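Local coordinates for protein peptide methionine sulfoxide reductase msrA/msrB (Neisseria gonorrhoeae, PDB 2H30) that reduces methionine sulfoxide in peptides and proteins, and whose N-terminal thioredoxin domain can pass electrons from DsbD to the downstream reductase domains, at residues Leu35-Trp49 with Ser71-Glu85. The protein carries 2 engineered substitutions. Residues are numbered along the deposited sequence; the frame is centred on the assembly and turned at random.
Sequences LKKDKPTLIKFWASW and SANLITVASPGFLHE
Thr41 to Phe45 and Asn73 to Val77 pair residue for residue as neighbouring parallel strands, their short axes 4.5 Å apart and inclined by 28°. Six backbone hydrogen bonds join them, from Asn73 N on Pro40 O, just before the first strand, to Trp46 N on Val77 O. On one face, Thr41, Ile43 and Phe45 lie against Ile75 and Val77. Ile75 holds CG1 between its backbone N and carbonyl carbon (chi1 66°), which lays it alongside Ile43, CG1 to CG1 at 3.8 Å. Ile43 CG2 in turn meets Val77 CG2, and Phe45 CD2 lies 3.8 Å from Val77 CB. On the other face Leu42 and Leu74 run side by side, their CD2 methyls tightly packed at 3.5 Å. Here too the indole of Trp46 folds back over the partner strand, and NE1 donates to Thr76 OG1 at 3.0 Å, the oxygen lying 16° out of the ring plane; the same hydroxyl is also hydrogen-bonded to Pro104 O.

Past the strands, the buried carboxylate of Glu85 takes Ser48 in a two-pronged grip: OE1 receives Ser48 OG (2.6 Å) and OE2 the backbone N of Ser48 (2.8 Å), both through syn lone pairs. A water bonded to OE2, Trp46 O and Ser79 N closes this junction, consistent with holding in place the loop just before Cys50 and Cys53, which probably form the redox-active CxxC of thioredoxin type. Farther out, Trp49 NE1 makes a weak bond to Leu83 O.

Together with helix 51-64 the strands form a beta-alpha-beta unit of the thioredoxin fold. Lys44 reaches that helix through a salt bridge to Glu56, Met20 of helix 16-20 packs on Ile43 and Ile75, and strands 124-128 and 105-107 continue the sheet beyond 41-45 and 73-78, respectively.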
ATOM      1  N   LEU A  35       1.113  -9.726   6.451  1.00 17.70           N
ATOM      2  CA  LEU A  35       1.983 -10.187   5.391  1.00 19.15           C
ATOM      3  C   LEU A  35       1.959 -11.712   5.256  1.00 19.11           C
ATOM      4  O   LEU A  35       3.014 -12.400   5.374  1.00 20.71           O
ATOM      5  CB  LEU A  35       3.410  -9.698   5.626  1.00 21.42           C
ATOM      6  CG  LEU A  35       3.542  -8.197   5.574  1.00 20.12           C
ATOM      7  CD1 LEU A  35       4.972  -7.772   5.898  1.00 21.26           C
ATOM      8  CD2 LEU A  35       3.147  -7.710   4.174  1.00 28.45           C
ATOM      9  N   LYS A  36       0.759 -12.230   5.020  1.00 19.38           N
ATOM     10  CA  LYS A  36       0.526 -13.685   5.017  1.00 20.38           C
ATOM     11  C   LYS A  36       1.438 -14.397   4.074  1.00 21.06           C
ATOM     12  O   LYS A  36       1.788 -13.914   2.974  1.00 20.18           O
ATOM     13  CB  LYS A  36      -0.923 -14.027   4.681  1.00 19.63           C
ATOM     14  CG  LYS A  36      -1.954 -13.353   5.480  1.00 20.27           C
ATOM     15  CD  LYS A  36      -1.729 -13.385   6.986  1.00 19.02           C
ATOM     16  CE  LYS A  36      -2.987 -12.832   7.659  1.00 21.15           C
ATOM     17  NZ  LYS A  36      -2.884 -12.744   9.200  1.00 22.17           N
ATOM     18  N   LYS A  37       1.856 -15.602   4.490  1.00 23.40           N
ATOM     19  CA  LYS A  37       2.781 -16.362   3.677  1.00 25.79           C
ATOM     20  C   LYS A  37       2.103 -16.918   2.427  1.00 25.40           C
ATOM     21  O   LYS A  37       0.867 -17.073   2.372  1.00 27.05           O
ATOM     22  CB  LYS A  37       3.416 -17.502   4.525  1.00 27.25           C
ATOM     23  CG  LYS A  37       4.375 -16.980   5.600  1.00 32.30           C
ATOM     24  CD  LYS A  37       5.628 -16.438   4.954  1.00 39.99           C
ATOM     25  CE  LYS A  37       6.547 -15.798   5.967  1.00 44.82           C
ATOM     26  NZ  LYS A  37       7.950 -15.787   5.456  1.00 47.48           N
ATOM     27  N   ASP A  38       2.906 -17.159   1.408  1.00 26.01           N
ATOM     28  CA  ASP A  38       2.477 -17.827   0.185  1.00 28.71           C
ATOM     29  C   ASP A  38       1.508 -16.991  -0.591  1.00 26.46           C
ATOM     30  O   ASP A  38       0.726 -17.509  -1.397  1.00 28.48           O
ATOM     31  CB  ASP A  38       1.834 -19.179   0.500  1.00 29.44           C
ATOM     32  CG  ASP A  38       2.795 -20.123   1.183  1.00 36.13           C
ATOM     33  OD1 ASP A  38       3.964 -20.195   0.711  1.00 39.29           O
ATOM     34  OD2 ASP A  38       2.355 -20.755   2.193  1.00 39.84           O
ATOM     35  N   LYS A  39       1.533 -15.680  -0.320  1.00 23.81           N
ATOM     36  CA  LYS A  39       0.718 -14.743  -1.086  1.00 21.44           C
ATOM     37  C   LYS A  39       1.623 -13.599  -1.540  1.00 19.77           C
ATOM     38  O   LYS A  39       2.465 -13.176  -0.774  1.00 21.41           O
ATOM     39  CB  LYS A  39      -0.387 -14.143  -0.216  1.00 21.42           C
ATOM     40  CG  LYS A  39      -1.506 -15.095   0.152  1.00 24.16           C
ATOM     41  CD  LYS A  39      -2.578 -14.339   0.865  1.00 24.97           C
ATOM     42  CE  LYS A  39      -3.632 -15.283   1.345  1.00 27.92           C
ATOM     43  NZ  LYS A  39      -4.806 -14.594   1.936  1.00 30.10           N
ATOM     44  N   PRO A  40       1.376 -13.073  -2.742  1.00 18.50           N
ATOM     45  CA  PRO A  40       2.061 -11.784  -3.081  1.00 17.15           C
ATOM     46  C   PRO A  40       1.417 -10.661  -2.258  1.00 16.17           C
ATOM     47  O   PRO A  40       0.338 -10.842  -1.728  1.00 15.96           O
ATOM     48  CB  PRO A  40       1.731 -11.588  -4.562  1.00 18.36           C
ATOM     49  CG  PRO A  40       0.389 -12.329  -4.764  1.00 19.57           C
ATOM     50  CD  PRO A  40       0.445 -13.521  -3.800  1.00 19.31           C
ATOM     51  N   THR A  41       2.062  -9.501  -2.220  1.00 14.93           N
ATOM     52  CA  THR A  41       1.549  -8.365  -1.492  1.00 15.57           C
ATOM     53  C   THR A  41       1.446  -7.201  -2.446  1.00 14.33           C
ATOM     54  O   THR A  41       2.419  -6.848  -3.164  1.00 13.80           O
ATOM     55  CB  THR A  41       2.479  -8.011  -0.318  1.00 16.04           C
ATOM     56  OG1 THR A  41       2.472  -9.157   0.584  1.00 17.18           O
ATOM     57  CG2 THR A  41       1.937  -6.831   0.487  1.00 17.68           C
ATOM     58  N   LEU A  42       0.257  -6.585  -2.449  1.00 12.54           N
ATOM     59  CA  LEU A  42       0.018  -5.398  -3.293  1.00 13.93           C
ATOM     60  C   LEU A  42      -0.026  -4.232  -2.337  1.00 12.48           C
ATOM     61  O   LEU A  42      -0.837  -4.231  -1.391  1.00 13.43           O
ATOM     62  CB  LEU A  42      -1.323  -5.569  -4.027  1.00 15.22           C
ATOM     63  CG  LEU A  42      -1.639  -4.361  -4.890  1.00 16.13           C
ATOM     64  CD1 LEU A  42      -0.612  -4.133  -6.028  1.00 17.10           C
ATOM     65  CD2 LEU A  42      -3.093  -4.667  -5.417  1.00 18.21           C
ATOM     66  N   ILE A  43       0.888  -3.279  -2.528  1.00 11.93           N
ATOM     67  CA  ILE A  43       1.044  -2.172  -1.561  1.00 11.56           C
ATOM     68  C   ILE A  43       0.681  -0.858  -2.207  1.00 12.11           C
ATOM     69  O   ILE A  43       1.224  -0.530  -3.279  1.00 13.02           O
ATOM     70  CB  ILE A  43       2.493  -2.037  -1.091  1.00 13.01           C
ATOM     71  CG1 ILE A  43       2.967  -3.366  -0.475  1.00 13.38           C
ATOM     72  CG2 ILE A  43       2.615  -0.868  -0.090  1.00 14.90           C
ATOM     73  CD1 ILE A  43       4.468  -3.321  -0.175  1.00 16.38           C
ATOM     74  N   LYS A  44      -0.194  -0.114  -1.584  1.00 11.38           N
ATOM     75  CA  LYS A  44      -0.527   1.262  -2.068  1.00 11.08           C
ATOM     76  C   LYS A  44       0.194   2.278  -1.168  1.00 12.42           C
ATOM     77  O   LYS A  44      -0.073   2.251   0.061  1.00 12.01           O
ATOM     78  CB  LYS A  44      -2.027   1.511  -1.932  1.00 12.70           C
ATOM     79  CG  LYS A  44      -2.384   2.901  -2.523  1.00 13.83           C
ATOM     80  CD  LYS A  44      -3.846   3.181  -2.381  1.00 18.13           C
ATOM     81  CE  LYS A  44      -4.177   4.292  -3.463  1.00 21.43           C
ATOM     82  NZ  LYS A  44      -5.587   4.287  -3.623  1.00 25.02           N
ATOM     83  N   PHE A  45       1.035   3.125  -1.777  1.00 10.65           N
ATOM     84  CA  PHE A  45       1.717   4.220  -1.057  1.00 10.28           C
ATOM     85  C   PHE A  45       0.882   5.467  -1.247  1.00 11.25           C
ATOM     86  O   PHE A  45       0.474   5.798  -2.377  1.00 11.92           O
ATOM     87  CB  PHE A  45       3.114   4.460  -1.651  1.00 11.92           C
ATOM     88  CG  PHE A  45       4.037   3.298  -1.433  1.00 12.78           C
ATOM     89  CD1 PHE A  45       4.034   2.202  -2.293  1.00 13.59           C
ATOM     90  CD2 PHE A  45       4.852   3.285  -0.319  1.00 14.25           C
ATOM     91  CE1 PHE A  45       4.907   1.117  -2.033  1.00 16.20           C
ATOM     92  CE2 PHE A  45       5.749   2.215  -0.066  1.00 14.17           C
ATOM     93  CZ  PHE A  45       5.779   1.124  -0.907  1.00 14.21           C
ATOM     94  N   TRP A  46       0.707   6.199  -0.153  1.00 11.00           N
ATOM     95  CA  TRP A  46      -0.126   7.397  -0.181  1.00 11.05           C
ATOM     96  C   TRP A  46       0.295   8.394   0.889  1.00 11.95           C
ATOM     97  O   TRP A  46       1.160   8.092   1.724  1.00 12.55           O
ATOM     98  CB  TRP A  46      -1.609   7.009  -0.020  1.00 11.29           C
ATOM     99  CG  TRP A  46      -1.971   6.387   1.301  1.00 12.09           C
ATOM    100  CD1 TRP A  46      -1.782   5.067   1.666  1.00 13.78           C
ATOM    101  CD2 TRP A  46      -2.677   7.005   2.373  1.00 12.65           C
ATOM    102  NE1 TRP A  46      -2.301   4.857   2.959  1.00 12.33           N
ATOM    103  CE2 TRP A  46      -2.810   6.050   3.409  1.00 12.08           C
ATOM    104  CE3 TRP A  46      -3.120   8.314   2.591  1.00 12.93           C
ATOM    105  CZ2 TRP A  46      -3.468   6.314   4.603  1.00 14.77           C
ATOM    106  CZ3 TRP A  46      -3.754   8.591   3.815  1.00 14.09           C
ATOM    107  CH2 TRP A  46      -3.915   7.614   4.804  1.00 14.17           C
ATOM    108  N   ALA A  47      -0.317   9.594   0.843  1.00 12.83           N
ATOM    109  CA  ALA A  47      -0.098  10.638   1.832  1.00 12.93           C
ATOM    110  C   ALA A  47      -1.381  11.361   2.117  1.00 13.90           C
ATOM    111  O   ALA A  47      -2.238  11.489   1.229  1.00 13.15           O
ATOM    112  CB  ALA A  47       0.939  11.628   1.363  1.00 14.01           C
ATOM    113  N   SER A  48      -1.425  11.904   3.326  1.00 13.76           N
ATOM    114  CA  SER A  48      -2.634  12.627   3.819  1.00 13.58           C
ATOM    115  C   SER A  48      -2.910  13.881   2.980  1.00 14.65           C
ATOM    116  O   SER A  48      -4.066  14.320   2.908  1.00 17.18           O
ATOM    117  CB  SER A  48      -2.467  13.015   5.280  1.00 15.18           C
ATOM    118  OG  SER A  48      -1.403  13.947   5.399  1.00 16.82           O
ATOM    119  N   TRP A  49      -1.877  14.444   2.357  1.00 15.42           N
ATOM    120  CA  TRP A  49      -2.034  15.707   1.636  1.00 15.84           C
ATOM    121  C   TRP A  49      -2.483  15.539   0.207  1.00 18.28           C
ATOM    122  O   TRP A  49      -2.590  16.553  -0.525  1.00 20.05           O
ATOM    123  CB  TRP A  49      -0.730  16.557   1.698  1.00 16.97           C
ATOM    124  CG  TRP A  49       0.535  15.811   1.465  1.00 17.48           C
ATOM    125  CD1 TRP A  49       1.469  15.500   2.407  1.00 17.69           C
ATOM    126  CD2 TRP A  49       1.049  15.331   0.206  1.00 18.42           C
ATOM    127  NE1 TRP A  49       2.543  14.835   1.814  1.00 19.25           N
ATOM    128  CE2 TRP A  49       2.317  14.742   0.469  1.00 17.28           C
ATOM    129  CE3 TRP A  49       0.565  15.354  -1.120  1.00 19.43           C
ATOM    130  CZ2 TRP A  49       3.086  14.161  -0.559  1.00 19.85           C
ATOM    131  CZ3 TRP A  49       1.341  14.800  -2.135  1.00 20.92           C
ATOM    132  CH2 TRP A  49       2.597  14.222  -1.833  1.00 19.04           C
ATOM    133  N   SER A  71      -6.304 -13.851  -2.868  1.00 18.02           N
ATOM    134  CA  SER A  71      -5.034 -14.548  -3.138  1.00 18.72           C
ATOM    135  C   SER A  71      -3.821 -13.671  -2.803  1.00 18.89           C
ATOM    136  O   SER A  71      -2.697 -14.163  -2.897  1.00 19.14           O
ATOM    137  CB  SER A  71      -4.927 -15.007  -4.605  1.00 20.06           C
ATOM    138  OG  SER A  71      -4.860 -13.878  -5.457  1.00 23.13           O
ATOM    139  N   ALA A  72      -4.061 -12.372  -2.479  1.00 16.88           N
ATOM    140  CA  ALA A  72      -2.930 -11.460  -2.220  1.00 15.93           C
ATOM    141  C   ALA A  72      -3.138 -10.800  -0.890  1.00 15.20           C
ATOM    142  O   ALA A  72      -4.272 -10.694  -0.418  1.00 16.35           O
ATOM    143  CB  ALA A  72      -2.884 -10.330  -3.332  1.00 16.85           C
ATOM    144  N   ASN A  73      -2.051 -10.282  -0.327  1.00 13.90           N
ATOM    145  CA  ASN A  73      -2.150  -9.375   0.814  1.00 14.34           C
ATOM    146  C   ASN A  73      -2.298  -7.959   0.255  1.00 13.82           C
ATOM    147  O   ASN A  73      -1.466  -7.556  -0.545  1.00 16.92           O
ATOM    148  CB  ASN A  73      -0.869  -9.395   1.626  1.00 13.99           C
ATOM    149  CG  ASN A  73      -0.467 -10.828   2.099  1.00 14.86           C
ATOM    150  OD1 ASN A  73       0.674 -11.244   1.931  1.00 19.10           O
ATOM    151  ND2 ASN A  73      -1.417 -11.540   2.642  1.00 14.49           N
ATOM    152  N   LEU A  74      -3.340  -7.247   0.662  1.00 13.86           N
ATOM    153  CA  LEU A  74      -3.460  -5.843   0.237  1.00 14.38           C
ATOM    154  C   LEU A  74      -3.213  -4.962   1.447  1.00 14.93           C
ATOM    155  O   LEU A  74      -3.882  -5.067   2.501  1.00 15.86           O
ATOM    156  CB  LEU A  74      -4.870  -5.601  -0.277  1.00 15.11           C
ATOM    157  CG  LEU A  74      -4.937  -5.447  -1.749  1.00 22.18           C
ATOM    158  CD1 LEU A  74      -6.401  -5.319  -2.148  1.00 24.57           C
ATOM    159  CD2 LEU A  74      -4.246  -4.188  -2.188  1.00 30.71           C
ATOM    160  N   ILE A  75      -2.175  -4.139   1.314  1.00 12.88           N
ATOM    161  CA  ILE A  75      -1.869  -3.194   2.383  1.00 13.83           C
ATOM    162  C   ILE A  75      -1.577  -1.803   1.840  1.00 13.84           C
ATOM    163  O   ILE A  75      -1.341  -1.645   0.637  1.00 14.87           O
ATOM    164  CB  ILE A  75      -0.708  -3.688   3.250  1.00 16.61           C
ATOM    165  CG1 ILE A  75       0.536  -3.713   2.421  1.00 16.71           C
ATOM    166  CG2 ILE A  75      -1.021  -5.093   3.866  1.00 16.58           C
ATOM    167  CD1 ILE A  75       1.780  -3.861   3.261  1.00 24.04           C
ATOM    168  N   THR A  76      -1.630  -0.809   2.712  1.00 11.65           N
ATOM    169  CA  THR A  76      -1.244   0.539   2.276  1.00 12.36           C
ATOM    170  C   THR A  76      -0.126   1.020   3.204  1.00 13.85           C
ATOM    171  O   THR A  76      -0.022   0.530   4.338  1.00 13.63           O
ATOM    172  CB  THR A  76      -2.418   1.551   2.284  1.00 13.19           C
ATOM    173  OG1 THR A  76      -2.684   1.985   3.627  1.00 13.61           O
ATOM    174  CG2 THR A  76      -3.669   0.873   1.643  1.00 13.69           C
ATOM    175  N   VAL A  77       0.663   1.958   2.710  1.00 12.09           N
ATOM    176  CA  VAL A  77       1.763   2.537   3.479  1.00 12.27           C
ATOM    177  C   VAL A  77       1.657   4.057   3.439  1.00 13.09           C
ATOM    178  O   VAL A  77       1.649   4.654   2.364  1.00 13.24           O
ATOM    179  CB  VAL A  77       3.079   2.154   2.895  1.00 13.23           C
ATOM    180  CG1 VAL A  77       4.238   2.911   3.622  1.00 15.01           C
ATOM    181  CG2 VAL A  77       3.282   0.621   3.046  1.00 14.32           C
ATOM    182  N   ALA A  78       1.623   4.639   4.644  1.00 13.56           N
ATOM    183  CA  ALA A  78       1.809   6.093   4.810  1.00 12.15           C
ATOM    184  C   ALA A  78       3.155   6.258   5.490  1.00 14.79           C
ATOM    185  O   ALA A  78       3.582   5.368   6.203  1.00 14.63           O
ATOM    186  CB  ALA A  78       0.736   6.720   5.642  1.00 14.00           C
ATOM    187  N   SER A  79       3.796   7.394   5.231  1.00 12.98           N
ATOM    188  CA  SER A  79       5.227   7.578   5.609  1.00 14.34           C
ATOM    189  C   SER A  79       5.392   8.860   6.399  1.00 14.48           C
ATOM    190  O   SER A  79       5.781   9.883   5.830  1.00 15.12           O
ATOM    191  CB  SER A  79       6.115   7.539   4.354  1.00 15.68           C
ATOM    192  OG  SER A  79       6.016   6.277   3.692  1.00 14.64           O
ATOM    193  N   PRO A  80       5.072   8.815   7.698  1.00 16.52           N
ATOM    194  CA  PRO A  80       5.176  10.056   8.511  1.00 16.91           C
ATOM    195  C   PRO A  80       6.539  10.733   8.384  1.00 18.34           C
ATOM    196  O   PRO A  80       7.579  10.077   8.398  1.00 19.78           O
ATOM    197  CB  PRO A  80       4.934   9.551   9.942  1.00 17.22           C
ATOM    198  CG  PRO A  80       3.967   8.368   9.769  1.00 16.82           C
ATOM    199  CD  PRO A  80       4.548   7.692   8.488  1.00 15.47           C
ATOM    200  N   GLY A  81       6.524  12.049   8.200  1.00 18.05           N
ATOM    201  CA  GLY A  81       7.790  12.766   8.122  1.00 19.88           C
ATOM    202  C   GLY A  81       8.519  12.735   6.817  1.00 21.12           C
ATOM    203  O   GLY A  81       9.571  13.345   6.683  1.00 23.95           O
ATOM    204  N   PHE A  82       7.956  12.074   5.803  1.00 18.90           N
ATOM    205  CA  PHE A  82       8.572  11.934   4.515  1.00 17.97           C
ATOM    206  C   PHE A  82       7.700  12.661   3.500  1.00 18.84           C
ATOM    207  O   PHE A  82       6.449  12.557   3.570  1.00 18.30           O
ATOM    208  CB  PHE A  82       8.621  10.428   4.163  1.00 19.27           C
ATOM    209  CG  PHE A  82       9.154  10.150   2.816  1.00 17.37           C
ATOM    210  CD1 PHE A  82      10.499  10.442   2.494  1.00 19.03           C
ATOM    211  CD2 PHE A  82       8.363   9.520   1.849  1.00 17.69           C
ATOM    212  CE1 PHE A  82      11.001  10.113   1.225  1.00 20.21           C
ATOM    213  CE2 PHE A  82       8.851   9.219   0.592  1.00 17.43           C
ATOM    214  CZ  PHE A  82      10.187   9.516   0.236  1.00 21.03           C
ATOM    215  N   LEU A  83       8.321  13.402   2.577  1.00 20.08           N
ATOM    216  CA  LEU A  83       7.617  14.187   1.571  1.00 20.69           C
ATOM    217  C   LEU A  83       6.484  15.027   2.189  1.00 21.52           C
ATOM    218  O   LEU A  83       5.330  15.070   1.652  1.00 22.31           O
ATOM    219  CB  LEU A  83       7.077  13.308   0.436  1.00 21.42           C
ATOM    220  CG  LEU A  83       8.108  12.502  -0.365  1.00 24.26           C
ATOM    221  CD1 LEU A  83       7.453  11.543  -1.392  1.00 28.92           C
ATOM    222  CD2 LEU A  83       9.078  13.421  -1.108  1.00 26.37           C
ATOM    223  N   HIS A  84       6.793  15.669   3.317  1.00 22.11           N
ATOM    224  CA  HIS A  84       5.885  16.596   4.016  1.00 22.85           C
ATOM    225  C   HIS A  84       4.639  15.951   4.592  1.00 21.72           C
ATOM    226  O   HIS A  84       3.678  16.648   4.985  1.00 22.63           O
ATOM    227  CB  HIS A  84       5.528  17.828   3.162  1.00 25.46           C
ATOM    228  CG  HIS A  84       6.734  18.577   2.690  1.00 32.24           C
ATOM    229  ND1 HIS A  84       7.547  19.289   3.549  1.00 37.97           N
ATOM    230  CD2 HIS A  84       7.295  18.680   1.460  1.00 38.17           C
ATOM    231  CE1 HIS A  84       8.547  19.816   2.863  1.00 39.88           C
ATOM    232  NE2 HIS A  84       8.423  19.454   1.596  1.00 40.86           N
ATOM    233  N   GLU A  85       4.670  14.604   4.692  1.00 18.06           N
ATOM    234  CA  GLU A  85       3.632  13.956   5.469  1.00 17.44           C
ATOM    235  C   GLU A  85       3.721  14.388   6.929  1.00 18.27           C
ATOM    236  O   GLU A  85       4.856  14.709   7.436  1.00 20.19           O
ATOM    237  CB  GLU A  85       3.780  12.405   5.337  1.00 16.15           C
ATOM    238  CG  GLU A  85       2.779  11.619   6.151  1.00 17.24           C
ATOM    239  CD  GLU A  85       1.350  11.895   5.710  1.00 17.84           C
ATOM    240  OE1 GLU A  85       0.715  12.829   6.287  1.00 16.42           O
ATOM    241  OE2 GLU A  85       0.890  11.206   4.788  1.00 15.81           O
TER
HETATM  242  O   HOH W   1      -1.768 -16.638  -3.483  1.00 29.70           O
HETATM  243  O   HOH W   2       2.582   9.422   3.624  1.00 15.34           O